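Local structure of acyl-coenzyme A oxidase 1 (Yarrowia lipolytica, 5Y9D) at residues Leu84-Arg88 with Asp263-Asn267; Ile130-Phe135 with Phe162-Phe166; Leu180-Ala184 with Asn196-Ala202; Gly209-Thr213 with Asp266-Ile270. The protein catalyses the FAD-dependent oxidation of saturated acyl-CoA to (2E)-enoyl-CoA by molecular oxygen, releasing hydrogen peroxide, in peroxisomal fatty acid beta-oxidation. All coordinates share one frame; numbering follows the deposited sequence.

Contact 1 (Leu84-Arg88 with Asp263-Asn267); sequences LQQAR and DGVDN. With FAD (flavin-adenine dinucleotide), chain C.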
# COMPACT_ATOMS: atom_id res chain seq x y z
N LEU A 84 14.03 -2.61 16.08
CA LEU A 84 13.29 -1.54 16.78
C LEU A 84 14.10 -0.90 17.92
O LEU A 84 14.15 0.33 18.07
CB LEU A 84 11.97 -2.10 17.28
CG LEU A 84 10.90 -1.29 18.01
CD1 LEU A 84 9.56 -2.00 17.89
CD2 LEU A 84 11.22 -1.09 19.50
N GLN A 85 14.76 -1.71 18.73
CA GLN A 85 15.60 -1.14 19.79
C GLN A 85 16.77 -0.28 19.21
O GLN A 85 17.07 0.75 19.74
CB GLN A 85 16.10 -2.25 20.73
CG GLN A 85 15.00 -3.05 21.43
CD GLN A 85 14.31 -4.16 20.58
OE1 GLN A 85 14.81 -4.63 19.54
NE2 GLN A 85 13.13 -4.57 21.05
N GLN A 86 17.37 -0.67 18.09
CA GLN A 86 18.36 0.15 17.41
C GLN A 86 17.78 1.43 16.77
O GLN A 86 18.42 2.49 16.81
CB GLN A 86 19.05 -0.64 16.29
CG GLN A 86 20.02 -1.72 16.77
CD GLN A 86 20.26 -2.85 15.75
OE1 GLN A 86 19.58 -2.99 14.70
NE2 GLN A 86 21.23 -3.69 16.08
N ALA A 87 16.61 1.32 16.15
CA ALA A 87 15.93 2.50 15.62
C ALA A 87 15.60 3.49 16.73
O ALA A 87 15.73 4.70 16.55
CB ALA A 87 14.66 2.13 14.91
N ARG A 88 15.14 2.95 17.85
CA ARG A 88 14.66 3.77 18.96
C ARG A 88 15.80 4.64 19.45
O ARG A 88 15.64 5.84 19.58
CB ARG A 88 14.17 2.89 20.10
CG ARG A 88 12.78 2.32 19.91
CD ARG A 88 11.70 3.37 19.89
NE ARG A 88 10.37 2.78 19.69
CZ ARG A 88 9.58 2.37 20.68
NH1 ARG A 88 8.39 1.85 20.41
NH2 ARG A 88 9.96 2.46 21.95
N ASP A 263 9.30 2.92 13.60
CA ASP A 263 9.61 2.19 14.80
C ASP A 263 10.56 2.88 15.73
O ASP A 263 10.58 2.58 16.92
CB ASP A 263 10.05 0.77 14.48
CG ASP A 263 8.83 -0.18 14.36
OD1 ASP A 263 7.85 -0.01 15.11
OD2 ASP A 263 8.84 -1.08 13.50
N GLY A 264 11.30 3.86 15.21
CA GLY A 264 12.14 4.71 16.03
C GLY A 264 11.41 5.71 16.88
O GLY A 264 12.03 6.42 17.63
N VAL A 265 10.08 5.78 16.76
CA VAL A 265 9.25 6.75 17.50
C VAL A 265 8.63 5.99 18.63
O VAL A 265 8.06 4.94 18.40
CB VAL A 265 8.13 7.35 16.63
CG1 VAL A 265 7.35 8.46 17.37
CG2 VAL A 265 8.71 7.91 15.34
N ASP A 266 8.73 6.51 19.85
CA ASP A 266 8.33 5.78 21.05
C ASP A 266 6.94 6.20 21.45
O ASP A 266 6.75 7.02 22.35
CB ASP A 266 9.33 6.02 22.18
CG ASP A 266 9.45 7.48 22.55
OD1 ASP A 266 9.58 8.35 21.64
OD2 ASP A 266 9.42 7.76 23.76
N ASN A 267 5.96 5.65 20.77
CA ASN A 267 4.60 6.06 20.96
C ASN A 267 4.13 5.33 22.18
O ASN A 267 4.27 4.10 22.29
CB ASN A 267 3.73 5.74 19.74
CG ASN A 267 4.02 6.64 18.57
OD1 ASN A 267 3.35 7.64 18.36
ND2 ASN A 267 5.05 6.28 17.80
PA FAD C . -11.53 6.84 14.10
O1A FAD C . -11.92 5.89 15.14
O2A FAD C . -11.96 8.25 14.14
O5B FAD C . -11.99 6.25 12.72
C5B FAD C . -11.99 4.87 12.40
C4B FAD C . -12.50 4.67 10.98
O4B FAD C . -13.86 5.06 10.90
C3B FAD C . -11.76 5.54 9.99
O3B FAD C . -11.50 4.80 8.82
C2B FAD C . -12.71 6.64 9.64
O2B FAD C . -12.54 6.99 8.28
C1B FAD C . -14.06 6.03 9.90
N9A FAD C . -14.97 7.08 10.38
C8A FAD C . -14.85 7.75 11.51
N7A FAD C . -15.84 8.64 11.64
C5A FAD C . -16.61 8.55 10.56
C6A FAD C . -17.83 9.21 10.04
N6A FAD C . -18.44 10.17 10.73
N1A FAD C . -18.30 8.81 8.87
C2A FAD C . -17.71 7.85 8.17
N3A FAD C . -16.61 7.22 8.56
C4A FAD C . -16.02 7.52 9.73
N1 FAD C . -2.39 11.32 18.26
C2 FAD C . -1.92 12.28 19.05
O2 FAD C . -2.71 13.00 19.65
N3 FAD C . -0.62 12.49 19.21
C4 FAD C . 0.30 11.77 18.60
O4 FAD C . 1.49 11.98 18.77
C4X FAD C . -0.14 10.70 17.72
N5 FAD C . 0.73 9.94 17.07
C5X FAD C . 0.31 8.97 16.28
C6 FAD C . 1.24 8.19 15.66
C7 FAD C . 0.84 7.18 14.84
C7M FAD C . 1.89 6.36 14.15
C8 FAD C . -0.61 6.94 14.64
C8M FAD C . -1.10 5.84 13.75
C9 FAD C . -1.54 7.71 15.27
C9A FAD C . -1.13 8.72 16.09
N10 FAD C . -2.06 9.52 16.75
C10 FAD C . -1.58 10.52 17.58
C1' FAD C . -3.50 9.31 16.60
C2' FAD C . -4.00 9.63 15.20
O2' FAD C . -4.16 11.02 15.04
C3' FAD C . -5.31 8.92 14.98
O3' FAD C . -5.01 7.64 14.46
C4' FAD C . -6.20 9.60 13.97
O4' FAD C . -6.71 10.81 14.50
C5' FAD C . -7.34 8.68 13.57
O5' FAD C . -8.19 8.49 14.68
P FAD C . -8.89 7.12 15.02
O1P FAD C . -7.97 6.02 14.87
O2P FAD C . -9.55 7.38 16.31
O3P FAD C . -9.97 6.89 13.90
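The guanidinium of Arg88 is held between Asp266 on one face and Leu84 on the other. Asp266 CA sits over the centre of the group, 3.6 Å above its plane, while CD2 of Leu84, one helical turn before Arg88, lies against the opposite face, nearer the rim. At the edge, Arg88 NE donates to Asp263 O at 2.8 Å. The acceptor lies almost in the guanidinium plane, and the N-H meets the carbonyl nearly head-on (C=O...N 161°), although the hydrogen bond itself is bent to 144°. A turn in the arginine chain at CG (chi2 -65°) carries NE back to this carbonyl. Val265 O is also near NE but badly angled for a bond, so this edge grips a single backbone acceptor, and NH2 forms a salt bridge with Asp255. Beside the arginine Ala87 lies against Gly264: Ala87 CB is 3.8 Å and Ala87 O 3.6 Å from Gly264 CA. The Leu84 and Asp263 side chains cross at about a right angle, with Leu84 CD1 3.8 Å from Asp263 OD1, an oxygen whose hydrogen bond comes from Lys259 N. The contact thus joins the first turn of helix 84-98 in the N-terminal helical domain to the loop between strands 251-255 and 268-272 of the middle domain. Helix 122-142 ties the two further, its Arg127 NH1 bonding to both Arg88 O and Gly264 O.

Contact 2 (Ile130-Phe135 with Phe162-Phe166); sequences IHNNLF and FYGCF. With FAD (flavin-adenine dinucleotide), chain C.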
# COMPACT_ATOMS: atom_id res chain seq x y z
N ILE A 130 6.93 16.01 17.27
CA ILE A 130 5.95 16.06 18.35
C ILE A 130 6.23 17.13 19.43
O ILE A 130 5.32 17.56 20.14
CB ILE A 130 5.74 14.67 19.02
CG1 ILE A 130 7.06 14.13 19.60
CG2 ILE A 130 5.09 13.66 18.05
CD1 ILE A 130 7.29 14.53 21.04
N HIS A 131 7.47 17.54 19.57
CA HIS A 131 7.80 18.56 20.55
C HIS A 131 7.80 19.90 19.92
O HIS A 131 7.09 20.83 20.33
CB HIS A 131 9.18 18.32 21.13
CG HIS A 131 9.75 19.53 21.77
ND1 HIS A 131 9.44 19.90 23.05
CD2 HIS A 131 10.60 20.46 21.30
CE1 HIS A 131 10.08 21.01 23.35
NE2 HIS A 131 10.80 21.37 22.31
N ASN A 132 8.61 20.01 18.89
CA ASN A 132 8.94 21.27 18.28
C ASN A 132 7.82 21.76 17.35
O ASN A 132 7.62 22.94 17.25
CB ASN A 132 10.28 21.12 17.60
CG ASN A 132 10.39 21.90 16.34
OD1 ASN A 132 10.23 21.36 15.26
ND2 ASN A 132 10.67 23.17 16.47
N ASN A 133 7.06 20.85 16.75
CA ASN A 133 5.84 21.21 15.96
C ASN A 133 4.57 21.16 16.83
O ASN A 133 3.96 22.18 17.08
CB ASN A 133 5.70 20.31 14.68
CG ASN A 133 4.34 20.45 13.95
OD1 ASN A 133 3.92 21.56 13.60
ND2 ASN A 133 3.68 19.31 13.66
N LEU A 134 4.20 19.99 17.32
CA LEU A 134 2.92 19.83 18.02
C LEU A 134 2.88 20.45 19.40
O LEU A 134 1.97 21.19 19.71
CB LEU A 134 2.56 18.36 18.10
CG LEU A 134 2.28 17.74 16.73
CD1 LEU A 134 1.96 16.27 16.85
CD2 LEU A 134 1.14 18.48 16.06
N PHE A 135 3.88 20.17 20.23
CA PHE A 135 3.84 20.62 21.59
C PHE A 135 4.08 22.12 21.68
O PHE A 135 3.32 22.84 22.34
CB PHE A 135 4.84 19.86 22.48
CG PHE A 135 5.02 20.48 23.80
CD1 PHE A 135 4.15 20.20 24.82
CD2 PHE A 135 5.98 21.45 23.98
CE1 PHE A 135 4.28 20.82 26.04
CE2 PHE A 135 6.11 22.09 25.21
CZ PHE A 135 5.25 21.76 26.24
N PHE A 162 13.80 19.47 29.34
CA PHE A 162 12.41 19.53 28.96
C PHE A 162 12.19 18.86 27.61
O PHE A 162 12.81 19.24 26.65
CB PHE A 162 12.05 21.00 28.86
CG PHE A 162 10.59 21.26 28.89
CD1 PHE A 162 9.81 20.94 27.81
CD2 PHE A 162 10.00 21.85 29.98
CE1 PHE A 162 8.46 21.18 27.83
CE2 PHE A 162 8.66 22.10 30.00
CZ PHE A 162 7.89 21.76 28.92
N TYR A 163 11.30 17.89 27.54
CA TYR A 163 10.85 17.38 26.27
C TYR A 163 9.34 17.26 26.22
O TYR A 163 8.75 16.66 27.08
CB TYR A 163 11.52 16.05 25.92
CG TYR A 163 11.62 15.86 24.44
CD1 TYR A 163 12.69 16.36 23.75
CD2 TYR A 163 10.64 15.22 23.73
CE1 TYR A 163 12.79 16.21 22.39
CE2 TYR A 163 10.72 15.07 22.38
CZ TYR A 163 11.80 15.57 21.72
OH TYR A 163 11.90 15.43 20.37
N GLY A 164 8.71 17.79 25.20
CA GLY A 164 7.29 17.92 25.18
C GLY A 164 6.67 16.86 24.31
O GLY A 164 7.35 16.24 23.50
N CYS A 165 5.37 16.64 24.50
CA CYS A 165 4.60 15.79 23.59
C CYS A 165 3.14 16.27 23.55
O CYS A 165 2.78 17.23 24.23
CB CYS A 165 4.67 14.33 24.02
SG CYS A 165 3.73 13.99 25.54
N PHE A 166 2.30 15.59 22.78
CA PHE A 166 0.99 16.12 22.39
C PHE A 166 -0.05 15.05 22.63
O PHE A 166 -0.16 14.13 21.87
CB PHE A 166 1.08 16.53 20.91
CG PHE A 166 -0.18 17.12 20.32
CD1 PHE A 166 -0.35 18.48 20.26
CD2 PHE A 166 -1.13 16.32 19.73
CE1 PHE A 166 -1.46 19.04 19.68
CE2 PHE A 166 -2.26 16.87 19.12
CZ PHE A 166 -2.42 18.23 19.11
PA FAD C . -11.53 6.84 14.10
O1A FAD C . -11.92 5.89 15.14
O2A FAD C . -11.96 8.25 14.14
O5B FAD C . -11.99 6.25 12.72
C5B FAD C . -11.99 4.87 12.40
C4B FAD C . -12.50 4.67 10.98
O4B FAD C . -13.86 5.06 10.90
C3B FAD C . -11.76 5.54 9.99
O3B FAD C . -11.50 4.80 8.82
C2B FAD C . -12.71 6.64 9.64
O2B FAD C . -12.54 6.99 8.28
C1B FAD C . -14.06 6.03 9.90
N9A FAD C . -14.97 7.08 10.38
C8A FAD C . -14.85 7.75 11.51
N7A FAD C . -15.84 8.64 11.64
C5A FAD C . -16.61 8.55 10.56
C6A FAD C . -17.83 9.21 10.04
N6A FAD C . -18.44 10.17 10.73
N1A FAD C . -18.30 8.81 8.87
C2A FAD C . -17.71 7.85 8.17
N3A FAD C . -16.61 7.22 8.56
C4A FAD C . -16.02 7.52 9.73
N1 FAD C . -2.39 11.32 18.26
C2 FAD C . -1.92 12.28 19.05
O2 FAD C . -2.71 13.00 19.65
N3 FAD C . -0.62 12.49 19.21
C4 FAD C . 0.30 11.77 18.60
O4 FAD C . 1.49 11.98 18.77
C4X FAD C . -0.14 10.70 17.72
N5 FAD C . 0.73 9.94 17.07
C5X FAD C . 0.31 8.97 16.28
C6 FAD C . 1.24 8.19 15.66
C7 FAD C . 0.84 7.18 14.84
C7M FAD C . 1.89 6.36 14.15
C8 FAD C . -0.61 6.94 14.64
C8M FAD C . -1.10 5.84 13.75
C9 FAD C . -1.54 7.71 15.27
C9A FAD C . -1.13 8.72 16.09
N10 FAD C . -2.06 9.52 16.75
C10 FAD C . -1.58 10.52 17.58
C1' FAD C . -3.50 9.31 16.60
C2' FAD C . -4.00 9.63 15.20
O2' FAD C . -4.16 11.02 15.04
C3' FAD C . -5.31 8.92 14.98
O3' FAD C . -5.01 7.64 14.46
C4' FAD C . -6.20 9.60 13.97
O4' FAD C . -6.71 10.81 14.50
C5' FAD C . -7.34 8.68 13.57
O5' FAD C . -8.19 8.49 14.68
P FAD C . -8.89 7.12 15.02
O1P FAD C . -7.97 6.02 14.87
O2P FAD C . -9.55 7.38 16.31
O3P FAD C . -9.97 6.89 13.90
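Ile130 places CG1 between its own backbone N and carbonyl carbon (chi1 59°), which sends CD1 into the 162-166 loop, where it meets the edge of the Tyr163 ring at CE2 (3.7 Å) and packs near Cys165. His131 and Phe135 both swing CG away from the backbone N (chi1 160° and 168°), which brings both rings to Gly164 from consecutive turns of the helix. Gly164 N donates to His131 ND1 at 3.1 Å, tilted somewhat out of the imidazole plane, and Gly164 CA lies over the face of Phe135, 3.9 Å from the ring centroid, as a CH-pi contact. With no side chain on Gly164, the loop can press this close. His131 CB rests over the Tyr163 face, whereas the two rings are slid apart and barely overlap. Beyond them Phe135 CZ touches Phe162 CE1 (3.6 Å), the rings being inclined obliquely. At the far end Leu134 CB packs on Phe166 CD1 (3.6 Å). The helix is locally widened by a pi-type turn, with Phe135 N bonded to Ile130 O. This buried, mostly aromatic and apolar interface sets Phe166 at the flavin, whose N3 donates to Phe166 O at 3.2 Å. The loop backbone thereby recognises the N3-H of the isoalloxazine, while ND1 as acceptor is consistent with a His131 that has no proton on that nitrogen.

Contact 3 (Leu180-Ala184 with Asn196-Ala202); sequences LETTA and NTPHIGA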
# COMPACT_ATOMS: atom_id res chain seq x y z
N LEU A 180 -13.97 13.32 23.48
CA LEU A 180 -12.87 12.90 24.34
C LEU A 180 -13.40 12.72 25.73
O LEU A 180 -14.21 13.50 26.21
CB LEU A 180 -11.76 13.96 24.39
CG LEU A 180 -10.91 14.09 23.16
CD1 LEU A 180 -9.95 15.25 23.29
CD2 LEU A 180 -10.15 12.81 22.95
N GLU A 181 -12.89 11.72 26.42
CA GLU A 181 -13.49 11.30 27.65
C GLU A 181 -12.63 11.67 28.85
O GLU A 181 -13.13 11.73 29.95
CB GLU A 181 -13.78 9.80 27.58
CG GLU A 181 -15.04 9.40 26.82
CD GLU A 181 -15.34 7.90 26.94
OE1 GLU A 181 -14.59 7.05 26.36
OE2 GLU A 181 -16.31 7.53 27.64
N THR A 182 -11.36 11.95 28.64
CA THR A 182 -10.49 12.45 29.71
C THR A 182 -10.99 13.76 30.27
O THR A 182 -11.32 14.64 29.51
CB THR A 182 -9.09 12.74 29.19
OG1 THR A 182 -8.45 11.51 28.83
CG2 THR A 182 -8.26 13.43 30.25
N THR A 183 -10.98 13.93 31.59
CA THR A 183 -11.53 15.14 32.19
C THR A 183 -10.52 16.03 32.84
O THR A 183 -9.56 15.55 33.44
CB THR A 183 -12.55 14.82 33.31
OG1 THR A 183 -11.87 14.21 34.44
CG2 THR A 183 -13.72 13.94 32.80
N ALA A 184 -10.82 17.32 32.82
CA ALA A 184 -10.09 18.33 33.58
C ALA A 184 -11.08 19.12 34.43
O ALA A 184 -11.67 20.11 33.97
CB ALA A 184 -9.38 19.28 32.65
N ASN A 196 -8.16 13.51 34.95
CA ASN A 196 -8.53 12.13 35.20
C ASN A 196 -8.97 11.37 33.95
O ASN A 196 -9.77 11.87 33.13
CB ASN A 196 -9.61 12.04 36.28
CG ASN A 196 -9.78 10.61 36.81
OD1 ASN A 196 -8.88 10.03 37.46
ND2 ASN A 196 -10.92 10.03 36.53
N THR A 197 -8.46 10.14 33.84
CA THR A 197 -8.89 9.20 32.83
C THR A 197 -9.90 8.26 33.50
O THR A 197 -9.54 7.41 34.29
CB THR A 197 -7.68 8.39 32.34
OG1 THR A 197 -6.59 9.27 31.99
CG2 THR A 197 -8.03 7.57 31.15
N PRO A 198 -11.19 8.40 33.18
CA PRO A 198 -12.21 7.67 33.92
C PRO A 198 -12.23 6.14 33.66
O PRO A 198 -12.56 5.37 34.58
CB PRO A 198 -13.50 8.36 33.47
CG PRO A 198 -13.22 8.90 32.12
CD PRO A 198 -11.75 9.22 32.09
N HIS A 199 -11.86 5.68 32.47
CA HIS A 199 -11.68 4.23 32.23
C HIS A 199 -10.61 4.00 31.18
O HIS A 199 -10.07 4.93 30.61
CB HIS A 199 -12.97 3.64 31.76
CG HIS A 199 -13.51 4.35 30.57
ND1 HIS A 199 -14.33 5.45 30.68
CD2 HIS A 199 -13.27 4.20 29.26
CE1 HIS A 199 -14.64 5.89 29.49
NE2 HIS A 199 -13.99 5.16 28.60
N ILE A 200 -10.30 2.74 30.90
CA ILE A 200 -9.21 2.40 29.99
C ILE A 200 -9.45 2.99 28.57
O ILE A 200 -8.51 3.23 27.83
CB ILE A 200 -8.95 0.88 29.89
CG1 ILE A 200 -8.88 0.19 31.25
CG2 ILE A 200 -7.65 0.62 29.15
CD1 ILE A 200 -8.07 0.92 32.27
N GLY A 201 -10.70 3.18 28.20
CA GLY A 201 -11.08 3.78 26.90
C GLY A 201 -10.63 5.21 26.64
O GLY A 201 -10.44 5.64 25.48
N ALA A 202 -10.44 5.95 27.72
CA ALA A 202 -9.90 7.28 27.58
C ALA A 202 -8.38 7.31 27.72
O ALA A 202 -7.78 8.42 27.71
CB ALA A 202 -10.54 8.20 28.60
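Thr183 and Asn196 form the tight part of the contact, an antiparallel hydrogen-bonded pair with both backbone bonds nearly straight. Thr183 N donates to Asn196 O at 2.8 Å, and Asn196 N returns a bond to Thr183 O at 2.9 Å. Their side chains lie next to each other and point the same way; Thr183 OG1, turned back over its own backbone (chi1 68°), reaches Asn196 CB at 3.6 Å and adds a weak bond to Asn196 O. That carbonyl also receives a CA-H...O contact from Thr182, so three groups converge on one oxygen. The pair closes the open end of the beta-hairpin made by strands 183-187 and 192-196, in the beta-rich middle domain characteristic of the acyl-CoA dehydrogenase and oxidase superfamily. Beyond the pair the regular ladder ends, though the chains stay close: Thr182 OG1 turns inward to Glu170, while Glu181 CB packs against Ala202 CB (3.8 Å). On the solvent side the fit is looser, where Pro198 is exposed and lays CG and CD against Glu181 O. The outer bond, at the subunit boundary, is bent (131°): His199 NE2 donates to Glu181 OE1 at 3.0 Å, the oxygen lying near the imidazole plane, whereas the donor arrives from above the carboxylate plane, the two groups being inclined at 62°. Glu181 OE1 has a second partner in Thr25 OG1 of the second subunit, on which His199 also packs.

Contact 4 (Gly209-Thr213 with Asp266-Ile270); sequences GAAHT and DNGWI. With FAD (flavin-adenine dinucleotide), chain C.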
# COMPACT_ATOMS: atom_id res chain seq x y z
N GLY A 209 6.57 10.14 21.72
CA GLY A 209 7.47 10.63 22.76
C GLY A 209 7.08 10.25 24.18
O GLY A 209 7.92 10.27 25.11
N ALA A 210 5.83 9.84 24.37
CA ALA A 210 5.36 9.57 25.72
C ALA A 210 6.05 8.38 26.34
O ALA A 210 6.42 8.42 27.51
CB ALA A 210 3.88 9.35 25.72
N ALA A 211 6.25 7.32 25.56
CA ALA A 211 6.66 6.06 26.14
C ALA A 211 7.94 6.22 26.92
O ALA A 211 8.02 5.84 28.06
CB ALA A 211 6.79 4.97 25.10
N HIS A 212 8.90 6.90 26.32
CA HIS A 212 10.24 6.90 26.84
C HIS A 212 10.92 8.25 27.00
O HIS A 212 11.92 8.34 27.70
CB HIS A 212 11.10 6.05 25.92
CG HIS A 212 11.04 4.58 26.21
ND1 HIS A 212 10.59 4.06 27.41
CD2 HIS A 212 11.46 3.53 25.48
CE1 HIS A 212 10.73 2.74 27.39
NE2 HIS A 212 11.26 2.40 26.23
N THR A 213 10.44 9.32 26.36
CA THR A 213 11.28 10.53 26.28
C THR A 213 10.71 11.83 26.87
O THR A 213 11.43 12.63 27.48
CB THR A 213 11.84 10.70 24.83
OG1 THR A 213 12.12 12.08 24.54
CG2 THR A 213 10.93 10.22 23.84
N ASP A 266 8.73 6.51 19.85
CA ASP A 266 8.33 5.78 21.05
C ASP A 266 6.94 6.20 21.45
O ASP A 266 6.75 7.02 22.35
CB ASP A 266 9.33 6.02 22.18
CG ASP A 266 9.45 7.48 22.55
OD1 ASP A 266 9.58 8.35 21.64
OD2 ASP A 266 9.42 7.76 23.76
N ASN A 267 5.96 5.65 20.77
CA ASN A 267 4.60 6.06 20.96
C ASN A 267 4.13 5.33 22.18
O ASN A 267 4.27 4.10 22.29
CB ASN A 267 3.73 5.74 19.74
CG ASN A 267 4.02 6.64 18.57
OD1 ASN A 267 3.35 7.64 18.36
ND2 ASN A 267 5.05 6.28 17.80
N GLY A 268 3.59 6.09 23.11
CA GLY A 268 3.17 5.54 24.37
C GLY A 268 1.70 5.82 24.67
O GLY A 268 1.04 6.63 24.02
N TRP A 269 1.22 5.13 25.69
CA TRP A 269 -0.10 5.39 26.21
C TRP A 269 0.06 6.02 27.61
O TRP A 269 1.09 5.80 28.26
CB TRP A 269 -0.91 4.11 26.24
CG TRP A 269 -0.33 3.01 27.02
CD1 TRP A 269 0.33 1.94 26.53
CD2 TRP A 269 -0.38 2.83 28.44
NE1 TRP A 269 0.68 1.09 27.53
CE2 TRP A 269 0.27 1.61 28.73
CE3 TRP A 269 -0.92 3.59 29.50
CZ2 TRP A 269 0.44 1.11 30.06
CZ3 TRP A 269 -0.80 3.09 30.82
CH2 TRP A 269 -0.12 1.86 31.08
N ILE A 270 -0.93 6.83 28.01
CA ILE A 270 -0.90 7.64 29.21
C ILE A 270 -2.26 7.52 29.88
O ILE A 270 -3.30 7.71 29.24
CB ILE A 270 -0.73 9.14 28.93
CG1 ILE A 270 0.28 9.44 27.83
CG2 ILE A 270 -0.31 9.88 30.21
CD1 ILE A 270 0.47 10.92 27.61
PA FAD C . -11.53 6.84 14.10
O1A FAD C . -11.92 5.89 15.14
O2A FAD C . -11.96 8.25 14.14
O5B FAD C . -11.99 6.25 12.72
C5B FAD C . -11.99 4.87 12.40
C4B FAD C . -12.50 4.67 10.98
O4B FAD C . -13.86 5.06 10.90
C3B FAD C . -11.76 5.54 9.99
O3B FAD C . -11.50 4.80 8.82
C2B FAD C . -12.71 6.64 9.64
O2B FAD C . -12.54 6.99 8.28
C1B FAD C . -14.06 6.03 9.90
N9A FAD C . -14.97 7.08 10.38
C8A FAD C . -14.85 7.75 11.51
N7A FAD C . -15.84 8.64 11.64
C5A FAD C . -16.61 8.55 10.56
C6A FAD C . -17.83 9.21 10.04
N6A FAD C . -18.44 10.17 10.73
N1A FAD C . -18.30 8.81 8.87
C2A FAD C . -17.71 7.85 8.17
N3A FAD C . -16.61 7.22 8.56
C4A FAD C . -16.02 7.52 9.73
N1 FAD C . -2.39 11.32 18.26
C2 FAD C . -1.92 12.28 19.05
O2 FAD C . -2.71 13.00 19.65
N3 FAD C . -0.62 12.49 19.21
C4 FAD C . 0.30 11.77 18.60
O4 FAD C . 1.49 11.98 18.77
C4X FAD C . -0.14 10.70 17.72
N5 FAD C . 0.73 9.94 17.07
C5X FAD C . 0.31 8.97 16.28
C6 FAD C . 1.24 8.19 15.66
C7 FAD C . 0.84 7.18 14.84
C7M FAD C . 1.89 6.36 14.15
C8 FAD C . -0.61 6.94 14.64
C8M FAD C . -1.10 5.84 13.75
C9 FAD C . -1.54 7.71 15.27
C9A FAD C . -1.13 8.72 16.09
N10 FAD C . -2.06 9.52 16.75
C10 FAD C . -1.58 10.52 17.58
C1' FAD C . -3.50 9.31 16.60
C2' FAD C . -4.00 9.63 15.20
O2' FAD C . -4.16 11.02 15.04
C3' FAD C . -5.31 8.92 14.98
O3' FAD C . -5.01 7.64 14.46
C4' FAD C . -6.20 9.60 13.97
O4' FAD C . -6.71 10.81 14.50
C5' FAD C . -7.34 8.68 13.57
O5' FAD C . -8.19 8.49 14.68
P FAD C . -8.89 7.12 15.02
O1P FAD C . -7.97 6.02 14.87
O2P FAD C . -9.55 7.38 16.31
O3P FAD C . -9.97 6.89 13.90
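Asp266 directs its side chain into the turn of 209-213. Its CB lies 4.0 Å from Ala211 CB and nearly as close to His212 CB. The carboxylate is folded back between the backbone N and carbonyl carbon (chi1 59°), bringing CG within 3.7 Å of Gly209 CA. OD1 sits close to the same Gly209 CA and forms a salt bridge with Arg127 NE of helix 122-142. OD2 accepts from His212 N at 2.8 Å, although its exact position is uncertain because it is modelled too near Thr213. The Asp266 main chain adds a second hold: Ala211 N donates to Asp266 O at 3.3 Å from above the carbonyl plane, and Gly209 N makes a weak bond to that oxygen. Further along, Ala211 CB nestles 3.7 Å from Gly268 CA, where strand 268-272 lacks a side chain, and Ala210 CB meets Ile270 CG1. Gly209 adopts a positive phi, which turns the chain just after Gly208, a probable FAD-binding residue; Asn267 of the FAD pocket follows Asp266 directly. Buried beside Arg127 and, as modelled, the N-H of His212, the Asp266 carboxylate is probably kept ionised by the salt bridge.

How the contacts relate
From the N terminus, helix 84-98 supplies the first half of contact 1, whose partner comes 175 residues later, so its long loop encloses contacts 2 and 3. Contact 2 closes first, fixing helix 122-142 to the segment leading into strand 166-167 of the mixed sheet. Contact 3 follows in series, closing a short hairpin in the middle domain. Contact 4 opens at 209-213 and ends on the same stretch as contact 1, sharing Asp266 and Asn267 with it. Contact 1 binds helical domain to middle domain, whereas 3 and 4 lie within the latter. Tyr163 packs on Thr213 and Arg88 on His212, making contact 4 the bridge between contacts 1 and 2; these three reach the FAD. Contact 3 touches none of the others, although its nearest atoms come within about 5 Å of contact 4.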